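Local coordinates for protein alpha-galactosidase (Lactobacillus brevis, PDB 3MI6) that probably hydrolyses terminal, non-reducing alpha-D-galactose residues from alpha-D-galactosides, as a member of glycosyl hydrolase family 36, at residues Tyr316-Arg330 against Phe534-Trp546. Numbering follows the deposited sequence.
Sequences YQQHLVNPRFAHEER and FDLGMMYYAPQAW
The two backbones come nearest where the chain following helix 305-319 passes Tyr540, just beyond residues 536-539, with the CA atoms of Val321 and Tyr540 4.4 Å apart. At one end Leu536 lays its CD2 methyl over the centre of the Tyr316 ring, a CH-pi contact 3.4 Å from the centroid. The chi1 of Leu536, -59°, turns its CG away from its own carbonyl carbon, and the branch crosses the tyrosine at about a right angle. Leu320 closes in on the same leucine through CD2, while its CD1 faces Tyr540 CD2. Val321 splits its methyls: CG1 packs 3.6 Å from Pro543 CB, and CG2 looks toward the CB of Met539, a selenomethionine here.

Asn322 brings polar chemistry to the turn. Its ND2 gives a nearly straight bond to Tyr541 O (3.1 Å), with the acceptor close to the amide plane, while its OD1 accepts from Arg324 N in an Asx turn. Both ends of the amide thus have partners, consistent with the modelled flip. Beyond it, Pro543 CG and Phe325 CB, 3.6 Å apart, lie over the same face of the Arg330 guanidinium, whose NH1 makes a weak bond to Pro543 O. Gln544 NE2 bonds Glu525 on the adjacent barrel strand 523-526.

The contact therefore joins the lead-in to the first strand (333-335) of the TIM-type barrel to the lead-in to its sixth (544-546). Mostly apolar packing makes the join; within it, Asn322 satisfies the carbonyl of buried Tyr541, whereas across these segments the Pro543 carbonyl is met only weakly, by Arg330.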
ATOM      1  N   TYR D 316       3.718  35.371  -1.315  1.00 35.49           N
ATOM      2  CA  TYR D 316       4.773  35.706  -2.280  1.00 34.51           C
ATOM      3  C   TYR D 316       4.406  36.942  -3.097  1.00 35.65           C
ATOM      4  O   TYR D 316       5.264  37.758  -3.410  1.00 36.51           O
ATOM      5  CB  TYR D 316       5.112  34.542  -3.224  1.00 31.79           C
ATOM      6  CG  TYR D 316       5.587  33.264  -2.564  1.00 31.86           C
ATOM      7  CD1 TYR D 316       6.509  33.289  -1.523  1.00 30.46           C
ATOM      8  CD2 TYR D 316       5.142  32.017  -3.021  1.00 29.78           C
ATOM      9  CE1 TYR D 316       6.950  32.108  -0.926  1.00 31.26           C
ATOM     10  CE2 TYR D 316       5.571  30.841  -2.435  1.00 28.80           C
ATOM     11  CZ  TYR D 316       6.473  30.886  -1.386  1.00 33.12           C
ATOM     12  OH  TYR D 316       6.897  29.708  -0.794  1.00 34.42           O
ATOM     13  N   GLN D 317       3.128  37.071  -3.433  1.00 35.82           N
ATOM     14  CA  GLN D 317       2.672  38.130  -4.317  1.00 36.26           C
ATOM     15  C   GLN D 317       2.684  39.480  -3.617  1.00 39.29           C
ATOM     16  O   GLN D 317       2.839  40.515  -4.256  1.00 42.29           O
ATOM     17  CB  GLN D 317       1.259  37.830  -4.833  1.00 35.80           C
ATOM     18  CG  GLN D 317       0.709  38.887  -5.791  1.00 40.69           C
ATOM     19  CD  GLN D 317      -0.767  38.678  -6.133  1.00 45.51           C
ATOM     20  OE1 GLN D 317      -1.660  38.939  -5.311  1.00 44.43           O
ATOM     21  NE2 GLN D 317      -1.030  38.216  -7.354  1.00 41.26           N
ATOM     22  N   GLN D 318       2.505  39.474  -2.304  1.00 37.79           N
ATOM     23  CA  GLN D 318       2.451  40.717  -1.561  1.00 38.21           C
ATOM     24  C   GLN D 318       3.801  41.074  -0.938  1.00 42.42           C
ATOM     25  O   GLN D 318       4.106  42.251  -0.747  1.00 45.57           O
ATOM     26  CB  GLN D 318       1.369  40.648  -0.479  1.00 39.84           C
ATOM     27  CG  GLN D 318       1.200  41.943   0.303  1.00 43.01           C
ATOM     28  CD  GLN D 318       0.019  41.918   1.260  1.00 49.80           C
ATOM     29  OE1 GLN D 318      -0.176  42.851   2.053  1.00 48.64           O
ATOM     30  NE2 GLN D 318      -0.775  40.845   1.196  1.00 51.24           N
ATOM     31  N   HIS D 319       4.619  40.064  -0.650  1.00 40.70           N
ATOM     32  CA  HIS D 319       5.787  40.254   0.204  1.00 38.07           C
ATOM     33  C   HIS D 319       7.110  39.664  -0.308  1.00 39.46           C
ATOM     34  O   HIS D 319       8.045  39.474   0.474  1.00 37.08           O
ATOM     35  CB  HIS D 319       5.505  39.666   1.578  1.00 39.62           C
ATOM     36  CG  HIS D 319       4.360  40.305   2.291  1.00 41.14           C
ATOM     37  ND1 HIS D 319       4.380  41.618   2.702  1.00 41.76           N
ATOM     38  CD2 HIS D 319       3.174  39.797   2.702  1.00 42.29           C
ATOM     39  CE1 HIS D 319       3.248  41.896   3.322  1.00 45.96           C
ATOM     40  NE2 HIS D 319       2.497  40.810   3.332  1.00 44.45           N
ATOM     41  N   LEU D 320       7.199  39.368  -1.604  1.00 40.26           N
ATOM     42  CA  LEU D 320       8.432  38.814  -2.150  1.00 35.92           C
ATOM     43  C   LEU D 320       8.663  39.243  -3.589  1.00 36.60           C
ATOM     44  O   LEU D 320       9.748  39.675  -3.947  1.00 38.57           O
ATOM     45  CB  LEU D 320       8.455  37.282  -2.038  1.00 34.64           C
ATOM     46  CG  LEU D 320       9.669  36.589  -2.678  1.00 36.80           C
ATOM     47  CD1 LEU D 320      10.927  36.874  -1.885  1.00 35.16           C
ATOM     48  CD2 LEU D 320       9.488  35.081  -2.815  1.00 36.42           C
ATOM     49  N   VAL D 321       7.644  39.132  -4.421  1.00 36.95           N
ATOM     50  CA  VAL D 321       7.840  39.394  -5.837  1.00 36.18           C
ATOM     51  C   VAL D 321       8.170  40.891  -6.002  1.00 37.04           C
ATOM     52  O   VAL D 321       7.711  41.744  -5.238  1.00 39.94           O
ATOM     53  CB  VAL D 321       6.726  38.708  -6.693  1.00 36.24           C
ATOM     54  CG1 VAL D 321       6.831  39.088  -8.160  1.00 38.42           C
ATOM     55  CG2 VAL D 321       6.817  37.214  -6.547  1.00 32.70           C
ATOM     56  N   ASN D 322       9.007  41.182  -6.988  1.00 39.07           N
ATOM     57  CA  ASN D 322       9.193  42.503  -7.559  1.00 38.08           C
ATOM     58  C   ASN D 322       7.794  43.114  -7.591  1.00 38.60           C
ATOM     59  O   ASN D 322       6.928  42.640  -8.324  1.00 39.92           O
ATOM     60  CB  ASN D 322       9.888  42.343  -8.920  1.00 38.79           C
ATOM     61  CG  ASN D 322      10.186  43.676  -9.613  1.00 38.17           C
ATOM     62  OD1 ASN D 322       9.447  44.635  -9.478  1.00 39.30           O
ATOM     63  ND2 ASN D 322      11.262  43.712 -10.393  1.00 36.52           N
ATOM     64  N   PRO D 323       7.568  44.176  -6.796  1.00 40.52           N
ATOM     65  CA  PRO D 323       6.300  44.930  -6.733  1.00 38.86           C
ATOM     66  C   PRO D 323       5.923  45.638  -8.036  1.00 38.46           C
ATOM     67  O   PRO D 323       4.764  45.985  -8.263  1.00 40.65           O
ATOM     68  CB  PRO D 323       6.569  45.969  -5.645  1.00 37.34           C
ATOM     69  CG  PRO D 323       7.648  45.378  -4.821  1.00 40.00           C
ATOM     70  CD  PRO D 323       8.524  44.638  -5.780  1.00 39.41           C
ATOM     71  N   ARG D 324       6.910  45.858  -8.885  1.00 38.78           N
ATOM     72  CA  ARG D 324       6.688  46.482 -10.171  1.00 37.74           C
ATOM     73  C   ARG D 324       5.875  45.566 -11.082  1.00 38.70           C
ATOM     74  O   ARG D 324       5.261  46.026 -12.046  1.00 39.20           O
ATOM     75  CB  ARG D 324       8.041  46.816 -10.809  1.00 36.53           C
ATOM     76  CG  ARG D 324       7.967  47.354 -12.209  1.00 37.79           C
ATOM     77  CD  ARG D 324       7.176  48.654 -12.250  1.00 40.35           C
ATOM     78  NE  ARG D 324       6.987  49.101 -13.628  1.00 43.46           N
ATOM     79  CZ  ARG D 324       5.946  48.758 -14.382  1.00 41.63           C
ATOM     80  NH1 ARG D 324       4.986  47.978 -13.890  1.00 38.60           N
ATOM     81  NH2 ARG D 324       5.868  49.198 -15.627  1.00 38.28           N
ATOM     82  N   PHE D 325       5.881  44.266 -10.797  1.00 37.69           N
ATOM     83  CA  PHE D 325       5.200  43.326 -11.682  1.00 38.70           C
ATOM     84  C   PHE D 325       4.338  42.312 -10.946  1.00 37.25           C
ATOM     85  O   PHE D 325       3.596  41.573 -11.567  1.00 37.52           O
ATOM     86  CB  PHE D 325       6.184  42.621 -12.628  1.00 37.25           C
ATOM     87  CG  PHE D 325       6.840  43.537 -13.623  1.00 34.66           C
ATOM     88  CD1 PHE D 325       8.144  43.976 -13.431  1.00 36.42           C
ATOM     89  CD2 PHE D 325       6.158  43.957 -14.748  1.00 38.18           C
ATOM     90  CE1 PHE D 325       8.749  44.824 -14.331  1.00 38.15           C
ATOM     91  CE2 PHE D 325       6.762  44.807 -15.672  1.00 39.49           C
ATOM     92  CZ  PHE D 325       8.063  45.238 -15.462  1.00 40.09           C
ATOM     93  N   ALA D 326       4.417  42.311  -9.622  1.00 37.74           N
ATOM     94  CA  ALA D 326       3.653  41.390  -8.795  1.00 35.21           C
ATOM     95  C   ALA D 326       2.198  41.248  -9.227  1.00 39.67           C
ATOM     96  O   ALA D 326       1.653  40.133  -9.221  1.00 42.71           O
ATOM     97  CB  ALA D 326       3.706  41.831  -7.353  1.00 38.28           C
ATOM     98  N   HIS D 327       1.569  42.375  -9.567  1.00 37.67           N
ATOM     99  CA  HIS D 327       0.138  42.426  -9.898  1.00 36.36           C
ATOM    100  C   HIS D 327      -0.160  42.869 -11.334  1.00 36.28           C
ATOM    101  O   HIS D 327      -1.319  42.936 -11.746  1.00 35.18           O
ATOM    102  CB  HIS D 327      -0.599  43.368  -8.953  1.00 35.47           C
ATOM    103  CG  HIS D 327      -0.430  43.037  -7.508  1.00 39.82           C
ATOM    104  ND1 HIS D 327       0.711  43.354  -6.800  1.00 45.53           N
ATOM    105  CD2 HIS D 327      -1.267  42.443  -6.628  1.00 42.54           C
ATOM    106  CE1 HIS D 327       0.575  42.959  -5.547  1.00 44.55           C
ATOM    107  NE2 HIS D 327      -0.619  42.407  -5.416  1.00 46.77           N
ATOM    108  N   GLU D 328       0.878  43.176 -12.097  1.00 37.92           N
ATOM    109  CA  GLU D 328       0.666  43.644 -13.459  1.00 40.76           C
ATOM    110  C   GLU D 328       0.462  42.480 -14.434  1.00 38.56           C
ATOM    111  O   GLU D 328       1.247  41.542 -14.479  1.00 40.94           O
ATOM    112  CB  GLU D 328       1.810  44.560 -13.918  1.00 39.43           C
ATOM    113  CG  GLU D 328       1.522  45.270 -15.244  1.00 38.82           C
ATOM    114  CD  GLU D 328       2.640  46.220 -15.683  1.00 43.07           C
ATOM    115  OE1 GLU D 328       3.594  45.759 -16.355  1.00 42.25           O
ATOM    116  OE2 GLU D 328       2.553  47.430 -15.366  1.00 43.63           O
ATOM    117  N   GLU D 329      -0.612  42.539 -15.200  1.00 37.27           N
ATOM    118  CA  GLU D 329      -0.831  41.546 -16.229  1.00 37.43           C
ATOM    119  C   GLU D 329       0.390  41.458 -17.131  1.00 36.16           C
ATOM    120  O   GLU D 329       0.944  42.468 -17.564  1.00 38.90           O
ATOM    121  CB  GLU D 329      -2.103  41.864 -17.027  1.00 37.42           C
ATOM    122  CG  GLU D 329      -3.374  41.724 -16.187  1.00 38.53           C
ATOM    123  CD  GLU D 329      -4.654  42.012 -16.948  1.00 40.18           C
ATOM    124  OE1 GLU D 329      -4.677  41.908 -18.192  1.00 42.57           O
ATOM    125  OE2 GLU D 329      -5.656  42.342 -16.285  1.00 42.08           O
ATOM    126  N   ARG D 330       0.816  40.236 -17.398  1.00 36.26           N
ATOM    127  CA  ARG D 330       1.941  40.006 -18.280  1.00 36.08           C
ATOM    128  C   ARG D 330       1.554  39.798 -19.729  1.00 37.16           C
ATOM    129  O   ARG D 330       0.588  39.095 -20.045  1.00 38.33           O
ATOM    130  CB  ARG D 330       2.771  38.868 -17.749  1.00 36.50           C
ATOM    131  CG  ARG D 330       3.582  39.387 -16.614  1.00 41.92           C
ATOM    132  CD  ARG D 330       3.679  38.424 -15.527  1.00 41.24           C
ATOM    133  NE  ARG D 330       3.410  39.038 -14.243  1.00 36.62           N
ATOM    134  CZ  ARG D 330       4.011  38.636 -13.143  1.00 38.56           C
ATOM    135  NH1 ARG D 330       4.920  37.681 -13.227  1.00 41.76           N
ATOM    136  NH2 ARG D 330       3.718  39.175 -11.980  1.00 40.97           N
ATOM    137  N   PHE D 534      14.229  27.539 -11.068  1.00 35.38           N
ATOM    138  CA  PHE D 534      12.888  27.988 -10.767  1.00 36.00           C
ATOM    139  C   PHE D 534      12.675  28.122  -9.259  1.00 36.14           C
ATOM    140  O   PHE D 534      12.175  27.183  -8.617  1.00 34.41           O
ATOM    141  CB  PHE D 534      11.894  26.980 -11.342  1.00 36.05           C
ATOM    142  CG  PHE D 534      10.509  27.516 -11.486  1.00 32.28           C
ATOM    143  CD1 PHE D 534       9.667  27.562 -10.408  1.00 28.73           C
ATOM    144  CD2 PHE D 534      10.064  27.980 -12.714  1.00 32.91           C
ATOM    145  CE1 PHE D 534       8.404  28.062 -10.545  1.00 32.63           C
ATOM    146  CE2 PHE D 534       8.802  28.484 -12.869  1.00 32.56           C
ATOM    147  CZ  PHE D 534       7.962  28.526 -11.783  1.00 35.76           C
ATOM    148  N   ASP D 535      13.030  29.277  -8.692  1.00 31.63           N
ATOM    149  CA  ASP D 535      12.988  29.419  -7.242  1.00 31.31           C
ATOM    150  C   ASP D 535      12.694  30.824  -6.719  1.00 31.35           C
ATOM    151  O   ASP D 535      12.786  31.797  -7.435  1.00 31.30           O
ATOM    152  CB  ASP D 535      14.275  28.889  -6.633  1.00 33.65           C
ATOM    153  CG  ASP D 535      15.491  29.662  -7.080  1.00 36.81           C
ATOM    154  OD1 ASP D 535      15.391  30.900  -7.264  1.00 36.35           O
ATOM    155  OD2 ASP D 535      16.553  29.023  -7.237  1.00 37.75           O
ATOM    156  N   LEU D 536      12.335  30.912  -5.444  1.00 32.96           N
ATOM    157  CA  LEU D 536      11.920  32.178  -4.854  1.00 32.73           C
ATOM    158  C   LEU D 536      13.024  33.228  -4.988  1.00 35.79           C
ATOM    159  O   LEU D 536      12.754  34.424  -5.080  1.00 36.02           O
ATOM    160  CB  LEU D 536      11.475  31.990  -3.393  1.00 28.99           C
ATOM    161  CG  LEU D 536      10.302  31.014  -3.125  1.00 30.33           C
ATOM    162  CD1 LEU D 536      10.179  30.702  -1.659  1.00 29.12           C
ATOM    163  CD2 LEU D 536       8.968  31.496  -3.656  1.00 26.85           C
ATOM    164  N   GLY D 537      14.269  32.772  -5.039  1.00 35.76           N
ATOM    165  CA  GLY D 537      15.385  33.687  -5.106  1.00 34.28           C
ATOM    166  C   GLY D 537      15.292  34.562  -6.335  1.00 35.91           C
ATOM    167  O   GLY D 537      15.624  35.741  -6.292  1.00 38.13           O
HETATM  168  N   MSE D 538      14.845  33.981  -7.437  1.00 34.68           N
HETATM  169  CA  MSE D 538      14.790  34.708  -8.693  1.00 34.57           C
HETATM  170  C   MSE D 538      13.497  35.497  -8.868  1.00 36.81           C
HETATM  171  O   MSE D 538      13.492  36.504  -9.572  1.00 35.49           O
HETATM  172  CB  MSE D 538      14.965  33.743  -9.852  1.00 34.46           C
HETATM  173  CG  MSE D 538      16.206  32.906  -9.740  1.00 37.44           C
HETATM  174 SE   MSE D 538      17.794  33.873 -10.373  1.00 62.35          SE
HETATM  175  CE  MSE D 538      17.258  34.157 -12.229  1.00 41.77           C
HETATM  176  N   MSE D 539      12.414  35.039  -8.232  1.00 34.00           N
HETATM  177  CA  MSE D 539      11.123  35.704  -8.328  1.00 35.65           C
HETATM  178  C   MSE D 539      11.132  37.088  -7.668  1.00 39.55           C
HETATM  179  O   MSE D 539      10.322  37.956  -8.010  1.00 39.94           O
HETATM  180  CB  MSE D 539      10.010  34.856  -7.695  1.00 40.74           C
HETATM  181  CG  MSE D 539       9.851  33.440  -8.261  1.00 42.59           C
HETATM  182 SE   MSE D 539       9.614  33.323 -10.210  1.00 57.88          SE
HETATM  183  CE  MSE D 539      10.063  31.440 -10.391  1.00 38.57           C
ATOM    184  N   TYR D 540      12.028  37.284  -6.705  1.00 35.84           N
ATOM    185  CA  TYR D 540      12.176  38.580  -6.077  1.00 34.45           C
ATOM    186  C   TYR D 540      12.496  39.633  -7.132  1.00 37.04           C
ATOM    187  O   TYR D 540      11.955  40.731  -7.105  1.00 38.08           O
ATOM    188  CB  TYR D 540      13.281  38.514  -5.041  1.00 34.58           C
ATOM    189  CG  TYR D 540      13.595  39.824  -4.365  1.00 37.90           C
ATOM    190  CD1 TYR D 540      14.546  40.681  -4.898  1.00 37.89           C
ATOM    191  CD2 TYR D 540      12.968  40.191  -3.178  1.00 35.91           C
ATOM    192  CE1 TYR D 540      14.849  41.862  -4.287  1.00 38.82           C
ATOM    193  CE2 TYR D 540      13.271  41.375  -2.554  1.00 35.70           C
ATOM    194  CZ  TYR D 540      14.215  42.213  -3.113  1.00 38.73           C
ATOM    195  OH  TYR D 540      14.544  43.414  -2.513  1.00 40.19           O
ATOM    196  N   TYR D 541      13.357  39.271  -8.077  1.00 37.24           N
ATOM    197  CA  TYR D 541      13.843  40.182  -9.104  1.00 35.55           C
ATOM    198  C   TYR D 541      13.056  40.013 -10.387  1.00 38.64           C
ATOM    199  O   TYR D 541      12.647  40.996 -10.998  1.00 39.68           O
ATOM    200  CB  TYR D 541      15.314  39.890  -9.403  1.00 37.04           C
ATOM    201  CG  TYR D 541      16.238  40.172  -8.252  1.00 38.72           C
ATOM    202  CD1 TYR D 541      16.624  41.474  -7.967  1.00 39.55           C
ATOM    203  CD2 TYR D 541      16.736  39.146  -7.453  1.00 37.48           C
ATOM    204  CE1 TYR D 541      17.469  41.758  -6.916  1.00 38.70           C
ATOM    205  CE2 TYR D 541      17.594  39.424  -6.391  1.00 39.00           C
ATOM    206  CZ  TYR D 541      17.951  40.741  -6.138  1.00 39.80           C
ATOM    207  OH  TYR D 541      18.790  41.071  -5.111  1.00 40.93           O
ATOM    208  N   ALA D 542      12.885  38.755 -10.801  1.00 38.67           N
ATOM    209  CA  ALA D 542      12.186  38.385 -12.032  1.00 37.64           C
ATOM    210  C   ALA D 542      10.877  37.682 -11.676  1.00 40.54           C
ATOM    211  O   ALA D 542      10.895  36.544 -11.202  1.00 42.53           O
ATOM    212  CB  ALA D 542      13.059  37.467 -12.865  1.00 35.26           C
ATOM    213  N   PRO D 543       9.733  38.345 -11.915  1.00 38.95           N
ATOM    214  CA  PRO D 543       8.443  37.868 -11.401  1.00 35.67           C
ATOM    215  C   PRO D 543       7.973  36.594 -12.086  1.00 36.37           C
ATOM    216  O   PRO D 543       7.018  35.974 -11.630  1.00 37.38           O
ATOM    217  CB  PRO D 543       7.501  39.009 -11.744  1.00 37.19           C
ATOM    218  CG  PRO D 543       8.083  39.564 -13.015  1.00 38.53           C
ATOM    219  CD  PRO D 543       9.578  39.515 -12.797  1.00 39.27           C
ATOM    220  N   GLN D 544       8.631  36.194 -13.163  1.00 36.91           N
ATOM    221  CA  GLN D 544       8.214  34.983 -13.868  1.00 40.01           C
ATOM    222  C   GLN D 544       9.405  34.201 -14.402  1.00 39.10           C
ATOM    223  O   GLN D 544      10.434  34.784 -14.729  1.00 38.14           O
ATOM    224  CB  GLN D 544       7.245  35.320 -15.001  1.00 36.82           C
ATOM    225  CG  GLN D 544       7.869  35.996 -16.193  1.00 36.39           C
ATOM    226  CD  GLN D 544       6.806  36.597 -17.070  1.00 40.98           C
ATOM    227  OE1 GLN D 544       5.783  37.070 -16.575  1.00 39.25           O
ATOM    228  NE2 GLN D 544       7.023  36.573 -18.377  1.00 41.29           N
ATOM    229  N   ALA D 545       9.263  32.883 -14.482  1.00 35.83           N
ATOM    230  CA  ALA D 545      10.344  32.053 -14.987  1.00 36.69           C
ATOM    231  C   ALA D 545       9.867  31.255 -16.190  1.00 37.44           C
ATOM    232  O   ALA D 545       8.670  31.007 -16.330  1.00 38.08           O
ATOM    233  CB  ALA D 545      10.857  31.128 -13.894  1.00 35.06           C
ATOM    234  N   TRP D 546      10.792  30.887 -17.076  1.00 38.54           N
ATOM    235  CA  TRP D 546      10.495  29.951 -18.161  1.00 38.04           C
ATOM    236  C   TRP D 546      10.446  28.544 -17.555  1.00 37.51           C
ATOM    237  O   TRP D 546      11.479  27.957 -17.242  1.00 37.60           O
ATOM    238  CB  TRP D 546      11.555  30.051 -19.263  1.00 37.90           C
ATOM    239  CG  TRP D 546      11.314  29.126 -20.426  1.00 38.36           C
ATOM    240  CD1 TRP D 546      12.211  28.269 -20.998  1.00 36.99           C
ATOM    241  CD2 TRP D 546      10.081  28.950 -21.145  1.00 39.43           C
ATOM    242  NE1 TRP D 546      11.617  27.580 -22.039  1.00 35.44           N
ATOM    243  CE2 TRP D 546      10.313  27.982 -22.148  1.00 37.04           C
ATOM    244  CE3 TRP D 546       8.809  29.527 -21.045  1.00 38.80           C
ATOM    245  CZ2 TRP D 546       9.322  27.580 -23.038  1.00 38.40           C
ATOM    246  CZ3 TRP D 546       7.826  29.123 -21.927  1.00 39.03           C
ATOM    247  CH2 TRP D 546       8.087  28.155 -22.910  1.00 38.32           C
TER